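Local coordinates for protein subclass B3 metallo-beta-lactamase (Sphingobium indicum, PDB 7LUU) that probably hydrolyses beta-lactam antibiotics in an active site that holds two zinc ions, at residues A74-A79 with D91-Q96; I81-G86 with L185-A190; G130-A135 with P171-L176; F164-A169 with V229-Y234; Y234-P239 with A299-E304. All blocks are in the same frame, centred on the assembly; numbering follows the deposited sequence.

Interaction 1: A74-A79 with D91-Q96; sequences AGLSVA and DGALPQ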
# COMPACT_ATOMS: atom_id res chain seq x y z
N ALA A 74 1.43 6.61 12.51
CA ALA A 74 2.87 6.78 12.52
C ALA A 74 3.56 5.67 11.78
O ALA A 74 4.60 5.89 11.15
CB ALA A 74 3.37 6.87 13.97
N GLY A 75 3.01 4.46 11.84
CA GLY A 75 3.72 3.32 11.24
C GLY A 75 3.09 2.74 9.97
O GLY A 75 3.67 1.80 9.38
N LEU A 76 1.96 3.30 9.51
CA LEU A 76 1.26 2.75 8.32
C LEU A 76 0.66 3.92 7.58
O LEU A 76 -0.17 4.66 8.13
CB LEU A 76 0.15 1.75 8.77
CG LEU A 76 0.64 0.47 9.45
CD1 LEU A 76 -0.51 -0.30 10.08
CD2 LEU A 76 1.36 -0.40 8.40
N SER A 77 1.01 4.03 6.32
CA SER A 77 0.51 5.14 5.50
C SER A 77 -0.86 4.81 4.94
O SER A 77 -1.08 3.71 4.43
CB SER A 77 1.46 5.42 4.33
OG SER A 77 2.76 5.77 4.86
N VAL A 78 -1.75 5.80 5.00
CA VAL A 78 -3.04 5.75 4.28
C VAL A 78 -3.21 7.11 3.60
O VAL A 78 -3.11 8.15 4.28
CB VAL A 78 -4.23 5.48 5.24
CG1 VAL A 78 -5.58 5.44 4.47
CG2 VAL A 78 -3.97 4.18 6.07
N ALA A 79 -3.45 7.12 2.29
CA ALA A 79 -3.59 8.40 1.57
C ALA A 79 -5.05 8.65 1.20
O ALA A 79 -5.84 7.72 1.12
CB ALA A 79 -2.76 8.42 0.27
N ASP A 91 -4.90 2.17 0.71
CA ASP A 91 -4.73 1.21 1.82
C ASP A 91 -5.68 1.48 2.99
O ASP A 91 -6.49 2.44 3.00
CB ASP A 91 -3.25 1.16 2.27
CG ASP A 91 -2.41 0.27 1.34
OD1 ASP A 91 -2.99 -0.54 0.57
OD2 ASP A 91 -1.20 0.38 1.37
N GLY A 92 -5.66 0.53 3.93
CA GLY A 92 -6.66 0.53 5.00
C GLY A 92 -6.11 0.12 6.35
O GLY A 92 -6.91 -0.08 7.27
N ALA A 93 -4.80 -0.00 6.51
CA ALA A 93 -4.19 -0.42 7.77
C ALA A 93 -4.87 -1.69 8.34
O ALA A 93 -5.27 -2.60 7.58
CB ALA A 93 -4.16 0.77 8.78
N LEU A 94 -4.89 -1.81 9.68
CA LEU A 94 -5.42 -3.00 10.36
C LEU A 94 -6.95 -2.92 10.48
O LEU A 94 -7.56 -1.87 10.28
CB LEU A 94 -4.84 -3.07 11.77
CG LEU A 94 -3.33 -3.32 11.83
CD1 LEU A 94 -2.93 -3.15 13.31
CD2 LEU A 94 -3.08 -4.71 11.49
N PRO A 95 -7.63 -4.04 10.78
CA PRO A 95 -9.10 -3.97 10.86
C PRO A 95 -9.59 -2.89 11.85
O PRO A 95 -10.56 -2.16 11.57
CB PRO A 95 -9.49 -5.39 11.31
CG PRO A 95 -8.34 -6.27 10.65
CD PRO A 95 -7.11 -5.44 10.93
N GLN A 96 -8.99 -2.81 13.04
CA GLN A 96 -9.46 -1.84 14.01
C GLN A 96 -9.10 -0.41 13.63
O GLN A 96 -9.59 0.51 14.28
CB GLN A 96 -8.89 -2.20 15.39
CG GLN A 96 -7.35 -2.04 15.51
CD GLN A 96 -6.55 -3.35 15.24
OE1 GLN A 96 -6.88 -4.14 14.34
NE2 GLN A 96 -5.49 -3.54 16.02
O HOH W 1 -0.12 1.23 3.70

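Interaction 2: I81-G86 with L185-A190; sequences IDTGAG and LRIGRA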
# COMPACT_ATOMS: atom_id res chain seq x y z
N ILE A 81 -7.20 11.10 -1.67
CA ILE A 81 -7.13 12.02 -2.83
C ILE A 81 -8.52 12.57 -3.07
O ILE A 81 -9.47 11.80 -3.27
CB ILE A 81 -6.64 11.29 -4.10
CG1 ILE A 81 -5.30 10.59 -3.81
CG2 ILE A 81 -6.56 12.28 -5.33
CD1 ILE A 81 -4.93 9.64 -4.94
N ASP A 82 -8.63 13.90 -3.10
CA ASP A 82 -9.87 14.56 -3.46
C ASP A 82 -9.84 14.86 -4.96
O ASP A 82 -9.18 15.80 -5.40
CB ASP A 82 -10.06 15.82 -2.62
CG ASP A 82 -11.26 16.62 -3.04
OD1 ASP A 82 -12.02 16.10 -3.89
OD2 ASP A 82 -11.35 17.82 -2.58
N THR A 83 -10.63 14.11 -5.75
CA THR A 83 -10.48 14.18 -7.20
C THR A 83 -11.37 15.24 -7.85
O THR A 83 -11.23 15.49 -9.05
CB THR A 83 -10.84 12.84 -7.84
OG1 THR A 83 -12.27 12.70 -7.74
CG2 THR A 83 -10.19 11.63 -7.07
N GLY A 84 -12.28 15.82 -7.10
CA GLY A 84 -13.29 16.72 -7.63
C GLY A 84 -14.57 16.02 -8.00
O GLY A 84 -15.60 16.69 -8.17
N ALA A 85 -14.55 14.69 -8.09
CA ALA A 85 -15.71 13.84 -8.38
C ALA A 85 -15.72 12.63 -7.46
O ALA A 85 -16.15 11.53 -7.82
CB ALA A 85 -15.71 13.38 -9.82
N GLY A 86 -15.32 12.84 -6.23
CA GLY A 86 -15.25 11.77 -5.26
C GLY A 86 -13.85 11.64 -4.71
O GLY A 86 -12.89 12.23 -5.21
N LEU A 185 -6.60 4.81 -13.85
CA LEU A 185 -7.93 5.06 -13.29
C LEU A 185 -8.20 6.57 -13.35
O LEU A 185 -7.45 7.36 -12.74
CB LEU A 185 -7.97 4.53 -11.85
CG LEU A 185 -9.22 4.92 -11.06
CD1 LEU A 185 -10.38 4.25 -11.80
CD2 LEU A 185 -9.08 4.38 -9.63
N ARG A 186 -9.22 6.99 -14.12
CA ARG A 186 -9.49 8.42 -14.28
C ARG A 186 -10.77 8.72 -13.53
O ARG A 186 -11.77 8.02 -13.71
CB ARG A 186 -9.57 8.80 -15.75
CG ARG A 186 -8.12 8.90 -16.30
CD ARG A 186 -8.06 9.37 -17.70
NE ARG A 186 -7.05 8.62 -18.46
CZ ARG A 186 -5.77 8.95 -18.46
NH1 ARG A 186 -4.89 8.24 -19.17
NH2 ARG A 186 -5.37 9.99 -17.75
N ILE A 187 -10.71 9.68 -12.61
CA ILE A 187 -11.88 10.05 -11.82
C ILE A 187 -11.78 11.53 -11.50
O ILE A 187 -10.71 12.02 -11.09
CB ILE A 187 -11.96 9.20 -10.56
CG1 ILE A 187 -12.93 9.88 -9.58
CG2 ILE A 187 -10.59 8.94 -9.96
CD1 ILE A 187 -13.34 8.93 -8.42
N GLY A 188 -12.85 12.26 -11.81
CA GLY A 188 -12.81 13.69 -11.58
C GLY A 188 -11.69 14.25 -12.44
O GLY A 188 -11.58 13.93 -13.64
N ARG A 189 -10.87 15.10 -11.85
CA ARG A 189 -9.79 15.66 -12.64
C ARG A 189 -8.50 14.89 -12.46
O ARG A 189 -7.49 15.29 -13.07
CB ARG A 189 -9.55 17.14 -12.31
CG ARG A 189 -9.13 17.38 -10.89
CD ARG A 189 -8.57 18.80 -10.70
NE ARG A 189 -9.47 19.86 -11.14
CZ ARG A 189 -9.22 20.67 -12.17
NH1 ARG A 189 -10.10 21.61 -12.51
NH2 ARG A 189 -8.10 20.54 -12.86
N ALA A 190 -8.51 13.79 -11.67
CA ALA A 190 -7.33 13.02 -11.29
C ALA A 190 -7.13 11.82 -12.22
O ALA A 190 -8.09 11.31 -12.80
CB ALA A 190 -7.44 12.50 -9.86

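Interaction 3: G130-A135 with P171-L176; sequences GIAALA and PAVSRL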
# COMPACT_ATOMS: atom_id res chain seq x y z
N GLY A 130 -8.13 -3.22 7.17
CA GLY A 130 -9.29 -2.37 7.34
C GLY A 130 -10.07 -2.10 6.08
O GLY A 130 -11.07 -1.38 6.13
N ILE A 131 -9.65 -2.64 4.95
CA ILE A 131 -10.28 -2.26 3.67
C ILE A 131 -11.73 -2.75 3.58
O ILE A 131 -12.60 -2.02 3.12
CB ILE A 131 -9.42 -2.79 2.52
CG1 ILE A 131 -8.15 -1.94 2.37
CG2 ILE A 131 -10.20 -2.74 1.22
CD1 ILE A 131 -7.26 -2.43 1.15
N ALA A 132 -12.00 -3.99 3.97
CA ALA A 132 -13.38 -4.46 3.91
C ALA A 132 -14.31 -3.59 4.71
O ALA A 132 -15.43 -3.27 4.25
CB ALA A 132 -13.45 -5.91 4.41
N ALA A 133 -13.91 -3.20 5.93
CA ALA A 133 -14.76 -2.34 6.73
C ALA A 133 -14.96 -1.01 6.03
O ALA A 133 -16.06 -0.43 6.07
CB ALA A 133 -14.15 -2.14 8.12
N LEU A 134 -13.87 -0.44 5.50
CA LEU A 134 -13.96 0.87 4.82
C LEU A 134 -14.87 0.78 3.60
O LEU A 134 -15.69 1.67 3.35
CB LEU A 134 -12.56 1.37 4.38
CG LEU A 134 -11.64 1.68 5.57
CD1 LEU A 134 -10.20 1.77 5.07
CD2 LEU A 134 -12.14 2.98 6.23
N ALA A 135 -14.76 -0.31 2.83
CA ALA A 135 -15.62 -0.48 1.68
C ALA A 135 -17.08 -0.61 2.12
O ALA A 135 -17.97 -0.06 1.46
CB ALA A 135 -15.17 -1.69 0.83
N PRO A 171 -10.02 -9.75 7.33
CA PRO A 171 -11.29 -9.49 6.64
C PRO A 171 -11.16 -9.60 5.12
O PRO A 171 -10.33 -8.92 4.48
CB PRO A 171 -11.64 -8.05 7.08
CG PRO A 171 -10.98 -7.98 8.51
CD PRO A 171 -9.70 -8.71 8.35
N ALA A 172 -12.03 -10.40 4.51
CA ALA A 172 -12.00 -10.59 3.06
C ALA A 172 -12.80 -9.51 2.35
O ALA A 172 -13.76 -8.96 2.87
CB ALA A 172 -12.53 -11.97 2.66
N VAL A 173 -12.39 -9.23 1.11
CA VAL A 173 -13.02 -8.19 0.30
C VAL A 173 -13.68 -8.86 -0.88
O VAL A 173 -13.06 -9.68 -1.56
CB VAL A 173 -11.94 -7.21 -0.23
CG1 VAL A 173 -12.54 -6.11 -1.19
CG2 VAL A 173 -11.19 -6.57 0.87
N SER A 174 -14.85 -8.38 -1.24
CA SER A 174 -15.51 -8.97 -2.39
C SER A 174 -15.67 -8.00 -3.55
O SER A 174 -15.71 -8.45 -4.70
CB SER A 174 -16.90 -9.53 -1.99
OG SER A 174 -17.58 -8.61 -1.14
N ARG A 175 -15.73 -6.69 -3.29
CA ARG A 175 -16.15 -5.71 -4.31
C ARG A 175 -14.87 -5.16 -4.91
O ARG A 175 -14.34 -4.16 -4.39
CB ARG A 175 -16.98 -4.57 -3.70
CG ARG A 175 -17.50 -3.50 -4.71
CD ARG A 175 -18.11 -2.28 -4.01
NE ARG A 175 -19.24 -2.61 -3.14
CZ ARG A 175 -19.37 -2.21 -1.86
NH1 ARG A 175 -18.46 -1.42 -1.27
NH2 ARG A 175 -20.48 -2.58 -1.18
N LEU A 176 -14.40 -5.78 -6.02
CA LEU A 176 -13.00 -5.66 -6.47
C LEU A 176 -12.90 -5.33 -7.95
O LEU A 176 -13.60 -5.94 -8.79
CB LEU A 176 -12.22 -6.95 -6.29
CG LEU A 176 -11.78 -7.15 -4.84
CD1 LEU A 176 -11.61 -8.59 -4.55
CD2 LEU A 176 -10.48 -6.46 -4.61
O HOH W 2 -10.16 -6.09 4.36
O HOH W 3 -21.34 -0.64 1.00

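Interaction 4: F164-A169 with V229-Y234; sequences FDYGGA and VSADRY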
# COMPACT_ATOMS: atom_id res chain seq x y z
N PHE A 164 3.61 -17.02 3.51
CA PHE A 164 2.54 -18.04 3.60
C PHE A 164 2.55 -18.81 4.92
O PHE A 164 1.48 -19.03 5.56
CB PHE A 164 2.69 -18.98 2.40
CG PHE A 164 1.71 -20.11 2.43
CD1 PHE A 164 0.37 -19.88 2.15
CD2 PHE A 164 2.12 -21.45 2.75
CE1 PHE A 164 -0.56 -20.92 2.19
CE2 PHE A 164 1.18 -22.48 2.78
CZ PHE A 164 -0.15 -22.22 2.48
N ASP A 165 3.73 -19.23 5.39
CA ASP A 165 3.74 -20.12 6.56
C ASP A 165 3.27 -19.43 7.84
O ASP A 165 3.07 -20.10 8.88
CB ASP A 165 5.16 -20.69 6.75
CG ASP A 165 5.50 -21.76 5.76
OD1 ASP A 165 4.62 -22.15 4.96
OD2 ASP A 165 6.66 -22.23 5.75
N TYR A 166 3.09 -18.13 7.83
CA TYR A 166 2.59 -17.45 9.03
C TYR A 166 1.12 -17.71 9.23
O TYR A 166 0.61 -17.55 10.36
CB TYR A 166 2.79 -15.93 8.98
CG TYR A 166 4.19 -15.52 9.32
CD1 TYR A 166 4.68 -15.65 10.62
CD2 TYR A 166 5.01 -14.98 8.37
CE1 TYR A 166 5.96 -15.25 10.95
CE2 TYR A 166 6.30 -14.60 8.68
CZ TYR A 166 6.77 -14.74 9.96
OH TYR A 166 8.06 -14.33 10.21
N GLY A 167 0.43 -18.09 8.16
CA GLY A 167 -1.00 -18.39 8.19
C GLY A 167 -1.84 -17.20 8.66
O GLY A 167 -1.51 -16.02 8.41
N GLY A 168 -2.98 -17.49 9.29
CA GLY A 168 -3.87 -16.42 9.73
C GLY A 168 -4.94 -16.09 8.69
O GLY A 168 -4.93 -16.56 7.54
N ALA A 169 -5.90 -15.28 9.14
CA ALA A 169 -6.95 -14.79 8.25
C ALA A 169 -7.31 -13.38 8.66
O ALA A 169 -7.18 -13.00 9.83
CB ALA A 169 -8.21 -15.70 8.34
N VAL A 229 10.92 -9.90 3.12
CA VAL A 229 10.75 -10.63 4.36
C VAL A 229 9.89 -11.85 4.11
O VAL A 229 9.17 -11.96 3.11
CB VAL A 229 10.16 -9.73 5.46
CG1 VAL A 229 11.19 -8.71 5.83
CG2 VAL A 229 8.93 -9.11 4.97
N SER A 230 10.06 -12.83 4.98
CA SER A 230 9.40 -14.10 4.73
C SER A 230 9.23 -14.84 6.05
O SER A 230 9.75 -14.42 7.10
CB SER A 230 10.24 -14.96 3.76
OG SER A 230 11.30 -15.51 4.49
N ALA A 231 8.50 -15.93 5.98
CA ALA A 231 8.49 -16.90 7.06
C ALA A 231 9.82 -17.63 7.09
O ALA A 231 10.65 -17.53 6.17
CB ALA A 231 7.35 -17.91 6.88
N ASP A 232 10.00 -18.44 8.14
CA ASP A 232 11.34 -18.94 8.45
C ASP A 232 11.90 -19.89 7.40
O ASP A 232 13.12 -19.85 7.10
CB ASP A 232 11.33 -19.62 9.82
CG ASP A 232 11.30 -18.63 10.96
OD1 ASP A 232 11.53 -17.42 10.71
OD2 ASP A 232 11.03 -19.06 12.11
N ARG A 233 11.07 -20.80 6.86
CA ARG A 233 11.54 -21.82 5.94
C ARG A 233 11.52 -21.37 4.49
O ARG A 233 12.00 -22.10 3.60
CB ARG A 233 10.69 -23.09 6.05
CG ARG A 233 10.77 -23.83 7.40
CD ARG A 233 9.91 -25.09 7.37
NE ARG A 233 8.60 -24.83 6.77
CZ ARG A 233 8.26 -25.19 5.53
NH1 ARG A 233 7.04 -24.91 5.07
NH2 ARG A 233 9.14 -25.81 4.76
N TYR A 234 10.98 -20.19 4.21
CA TYR A 234 10.94 -19.72 2.83
C TYR A 234 12.34 -19.39 2.34
O TYR A 234 13.14 -18.80 3.07
CB TYR A 234 10.09 -18.47 2.71
CG TYR A 234 9.89 -17.94 1.31
CD1 TYR A 234 8.92 -18.52 0.47
CD2 TYR A 234 10.69 -16.91 0.81
CE1 TYR A 234 8.72 -18.01 -0.83
CE2 TYR A 234 10.53 -16.40 -0.49
CZ TYR A 234 9.51 -16.97 -1.29
OH TYR A 234 9.32 -16.47 -2.55
O HOH W 4 8.41 -21.20 7.84
O HOH W 5 9.17 -16.16 12.39

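Interaction 5: Y234-P239 with A299-E304; sequences YRFTAP and AEERRE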
# COMPACT_ATOMS: atom_id res chain seq x y z
N TYR A 234 10.98 -20.19 4.21
CA TYR A 234 10.94 -19.72 2.83
C TYR A 234 12.34 -19.39 2.34
O TYR A 234 13.14 -18.80 3.07
CB TYR A 234 10.09 -18.47 2.71
CG TYR A 234 9.89 -17.94 1.31
CD1 TYR A 234 8.92 -18.52 0.47
CD2 TYR A 234 10.69 -16.91 0.81
CE1 TYR A 234 8.72 -18.01 -0.83
CE2 TYR A 234 10.53 -16.40 -0.49
CZ TYR A 234 9.51 -16.97 -1.29
OH TYR A 234 9.32 -16.47 -2.55
N ARG A 235 12.63 -19.72 1.08
CA ARG A 235 13.93 -19.35 0.52
C ARG A 235 13.71 -18.55 -0.75
O ARG A 235 13.19 -19.07 -1.75
CB ARG A 235 14.79 -20.56 0.20
CG ARG A 235 15.06 -21.41 1.48
CD ARG A 235 16.10 -20.66 2.38
NE ARG A 235 16.37 -21.48 3.55
CZ ARG A 235 15.72 -21.34 4.71
NH1 ARG A 235 14.74 -20.42 4.82
NH2 ARG A 235 16.02 -22.14 5.75
N PHE A 236 14.21 -17.32 -0.74
CA PHE A 236 14.20 -16.53 -1.98
C PHE A 236 15.10 -17.10 -3.05
O PHE A 236 14.90 -16.78 -4.24
CB PHE A 236 14.63 -15.08 -1.67
CG PHE A 236 13.58 -14.26 -0.93
CD1 PHE A 236 13.58 -14.25 0.49
CD2 PHE A 236 12.66 -13.48 -1.63
CE1 PHE A 236 12.62 -13.44 1.19
CE2 PHE A 236 11.67 -12.71 -0.95
CZ PHE A 236 11.68 -12.69 0.45
N THR A 237 16.11 -17.89 -2.65
CA THR A 237 17.02 -18.51 -3.62
C THR A 237 16.50 -19.84 -4.19
O THR A 237 17.18 -20.43 -5.04
CB THR A 237 18.41 -18.75 -2.99
OG1 THR A 237 18.29 -19.52 -1.79
CG2 THR A 237 19.06 -17.39 -2.67
N ALA A 238 15.31 -20.30 -3.78
CA ALA A 238 14.78 -21.54 -4.33
C ALA A 238 14.33 -21.30 -5.76
O ALA A 238 13.83 -20.22 -6.08
CB ALA A 238 13.63 -22.06 -3.49
N PRO A 239 14.48 -22.28 -6.65
CA PRO A 239 13.96 -22.07 -8.02
C PRO A 239 12.49 -21.68 -8.05
O PRO A 239 12.11 -20.85 -8.89
CB PRO A 239 14.22 -23.41 -8.70
CG PRO A 239 15.49 -23.91 -8.00
CD PRO A 239 15.34 -23.48 -6.55
N ALA A 299 22.43 -13.54 0.10
CA ALA A 299 23.71 -14.03 0.59
C ALA A 299 23.50 -14.87 1.85
O ALA A 299 24.18 -15.90 2.04
CB ALA A 299 24.60 -12.83 0.88
N GLU A 300 22.60 -14.43 2.73
CA GLU A 300 22.33 -15.18 3.96
C GLU A 300 21.91 -16.59 3.66
O GLU A 300 22.30 -17.52 4.37
CB GLU A 300 21.20 -14.51 4.78
CG GLU A 300 21.67 -13.27 5.50
CD GLU A 300 20.52 -12.43 6.11
OE1 GLU A 300 19.31 -12.64 5.75
OE2 GLU A 300 20.84 -11.54 6.94
N GLU A 301 21.16 -16.78 2.57
CA GLU A 301 20.69 -18.10 2.16
C GLU A 301 21.75 -18.92 1.46
O GLU A 301 21.48 -20.08 1.11
CB GLU A 301 19.46 -17.97 1.21
CG GLU A 301 18.25 -17.28 1.85
CD GLU A 301 17.01 -17.38 0.99
OE1 GLU A 301 17.03 -18.13 -0.01
OE2 GLU A 301 16.01 -16.71 1.35
N ARG A 302 22.93 -18.35 1.19
CA ARG A 302 23.96 -19.03 0.42
C ARG A 302 25.19 -19.22 1.30
O ARG A 302 26.29 -19.58 0.81
CB ARG A 302 24.26 -18.26 -0.88
CG ARG A 302 23.17 -18.37 -1.89
CD ARG A 302 23.08 -19.80 -2.40
NE ARG A 302 22.15 -19.96 -3.48
CZ ARG A 302 21.91 -21.12 -4.09
NH1 ARG A 302 22.51 -22.26 -3.74
NH2 ARG A 302 21.04 -21.12 -5.05
N ARG A 303 25.02 -19.00 2.60
CA ARG A 303 26.07 -19.17 3.60
C ARG A 303 25.91 -20.55 4.20
O ARG A 303 24.80 -20.98 4.51
CB ARG A 303 25.90 -18.14 4.72
CG ARG A 303 27.07 -17.26 4.81
CD ARG A 303 27.20 -16.59 6.14
NE ARG A 303 26.05 -15.81 6.52
CZ ARG A 303 25.65 -14.69 5.90
NH1 ARG A 303 26.28 -14.21 4.82
NH2 ARG A 303 24.59 -14.05 6.37
N GLU A 304 27.04 -21.23 4.39
CA GLU A 304 27.01 -22.51 5.06
C GLU A 304 26.51 -22.42 6.53
O GLU A 304 26.76 -21.44 7.26
CB GLU A 304 28.41 -23.11 4.99
CG GLU A 304 28.44 -24.54 5.40
CD GLU A 304 29.74 -25.22 5.06
OE1 GLU A 304 30.60 -24.63 4.34
OE2 GLU A 304 29.86 -26.38 5.52

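Interaction 1: A74-A79 with D91-Q96
The flat carboxylate of Asp91 is joined to Ser77 through a single bridging water rather than directly. That water donates to Asp91 OD2 at 2.7 Å and to Ser77 O at 2.8 Å. OD2 is held both by the water and by Thr121 OG1, and the Asp91 side chain packs on the zinc ligand His127, as a second-shell residue would. This is a buried junction of the metallo-beta-lactamase fold, where the loop leaving strand 87-90 passes the segment leading into strand 79-82, close to the metal centre. Beyond the water the contact turns apolar. Leu76 places its CG beside its own backbone N (chi1 -65°), which carries CD1 across to Ala93 CB at 4.0 Å and brings it within 4.5 Å of Leu94 CG. The same leucine touches His127 and His267, both zinc ligands, and its side chain lies about 5 Å from a bound zinc ion, nearest atoms considered. Trp55 of helix 49-55 touches both Leu76 and Leu94. Val78 divides its two branches between different partners: CG2 is turned to Ala93 CB at 4.4 Å, whereas CG1 reaches Asp91 O at 3.5 Å, a carbonyl oxygen that the contact buries and that has no hydrogen-bond partner in the model.

Interaction 2: I81-G86 with L185-A190
Thr83 wedges against the hairpin corner formed by Ile187 and Ala190, and its side chain shows how a small residue can serve two loops at once. Its CB lies 3.4 Å from Ile187 O and also touches the methyl of Ala190. From there the chain forks. CG2 touches both Ile187 CG2 and Ala190 CB, while OG1, set between its own backbone N and carbonyl carbon (chi1 72°), comes within 3.4 Å of Ile187 CG1. The side chains of Thr83 and Ile187 cross at about a right angle. OG1 is also gripped within its own loop: its acceptance from Ala85 N closes an ST turn, which overlaps the Asx turn made by Asp82 OD1 with Gly84 N, and it donates to Gly86 O at 2.6 Å. The backbone adds a nearly straight bond, Arg189 N to Thr83 O at 2.8 Å with an N-H...O angle of 169°. Packing is tight next to it, with Ala85 CB only 3.4 Å from Gly188 CA; Gly188 belongs to the type II' turn from Ile187 to Ala190. The contact thus joins two hairpin turns of the alpha-beta/beta-alpha sandwich, one linking strands 79-82 and 87-90 of one sheet, the other linking edge strand 184-187 to strand 190-196 of the second, with Ile187 also packing on Lys116 and Phe117 of strand 115-119.

Interaction 3: G130-A135 with P171-L176
Arg175 NH1 is shared between two carbonyl oxygens, Ala135 O across the contact and Ala140 O just beyond the same helix. The bond to Ala135 O measures 3.1 Å with an N-H...O angle of 153°. The oxygen lies in the guanidinium plane, yet NH1 stands well above the carbonyl plane, 61° out of it, so the bond does not follow a lone pair. Arg175 gets there by leaving the backbone with CG anti to its N and then bending at chi3, which brings NH1, edge on, to the carbonyl oxygen of Ala135. A positive group beside these carbonyls would probably be favoured by the helix dipole. At the other end of the helix a water takes the N-H of Ala132 and donates to Pro171 O, both at 2.8 Å, supplying an acceptor where the first helical turn has none of its own. Between these polar links the fit is close: Ala132 CB meets Pro171 CB at 3.9 Å and Ala172 O at 3.4 Å, and Val173 CG2 touches Ile131 CG2 at 4.0 Å. Helix 131-138 is thereby held against the incoming chain on one side while Leu134 packs on helix 98-107 and Ile131 on strands 115-119 and 141-144; the segment 171-176 runs on into strand 176-178, an outermost strand of the seven-stranded sheet.

Interaction 4: F164-A169 with V229-Y234
This is a surface contact between two long loops, one running from helix 146-154 to strand 176-178, the other from strand 216-223 to helix 242-257. Charge, water and a tyrosine ring share the work. Asp165 and Arg233 form a salt bridge, with OD2 of the aspartate 2.8 Å from NH1 of the arginine; the carboxylate and guanidinium planes are 21° apart, although the side chains themselves cross at about a right angle. The bridge is described for one of two deposited conformers of Arg233 and is to that extent uncertain. A water reinforces the link, donating to Asp165 OD2 and accepting from Arg233 N, each at 2.9 Å. Alongside, Asp165 CB packs closely on Ala231 CB at 3.5 Å. Ala231 opens a type I turn that ends at Tyr234, and Asp165 lies in a short 3-10 segment, so a compact helical turn is set against a beta turn. In the metallo-beta-lactamase fold these loops lie beside the zinc site: the side chain of Tyr166 comes within about 8 Å of that of His124, and Ser230 within about 8 Å of His200, both zinc ligands. A sulfate ion, probably from the crystallisation liquor, lies near Tyr166. With CG beside its backbone N (chi1 -80°), the tyrosine brings ring atom CE2 to 3.6 Å from Ala231 CA, while Ser230 O lies at the ring edge. A second water joins Tyr166 OH, at 3.1 Å, to Asp232 OD1. Ser230 OG donates to Ala231 O at 2.7 Å and is also bonded to Arg297 NH2.

Interaction 5: Y234-P239 with A299-E304
A type I beta turn, Arg235 to Ala238, is gripped here by the carboxylate of Glu301, from the C-terminal region reached by the long helix 282-300. It is a clear case of one acid satisfying successive N-H groups of a turn. OE2 accepts from Phe236 N at 2.8 Å through its syn lone pair. OE1 takes two donors: Thr237 N at 2.8 Å, on the syn side but 30° out of the carboxylate plane, and Thr237 OG1 at 2.6 Å, nearly in line with the C-O bond. Extension of the Glu301 chain beyond CG (chi2 -170°) lets the acid reach the turn, and its stem runs antiparallel to the Thr237 side chain, CB near OG1 and CG2. Arg297, one helical turn back, forms a salt bridge to OE2 through NE, so four donors from three residues fix the rotation of the carboxylate and would probably stabilise its negative charge. Arg235 adds its aliphatic part, with CB 3.3 Å from Glu301 OE1, while its NH1 turns back to Tyr234 O. On the far side of Thr237, Arg302 NE comes to 4.0 Å from Thr237 CB. The aromatic ring of Phe236 presents its edge to the acid, OE2 lying 3.6 Å from CD1, and receives Tyr234 edge-to-face, with Tyr234 CE2 standing 3.6 Å above the ring plane, over its centre.

Interactions 1 and 3 lie on the seven-stranded side of the sandwich, and interaction 2 bridges its two sheets. Interaction 1 touches interaction 3, 14 Å away between centres: Ala93 O probably accepts from Gly130 N, and Pro95 packs on Pro171. Interaction 2 interleaves with interaction 1 along the chain but sits 21 Å off, at the hairpin end, and its long loop encloses interaction 3. Interactions 4 and 5, 16 Å apart and sharing Tyr234, lie together on the side of the chain's centre opposite interaction 2; helix 282-300 leads into interaction 5. Interaction 1 touches zinc ligands and interaction 4 lies about 8 Å from others, so loops from different parts of the chain approach the metal site.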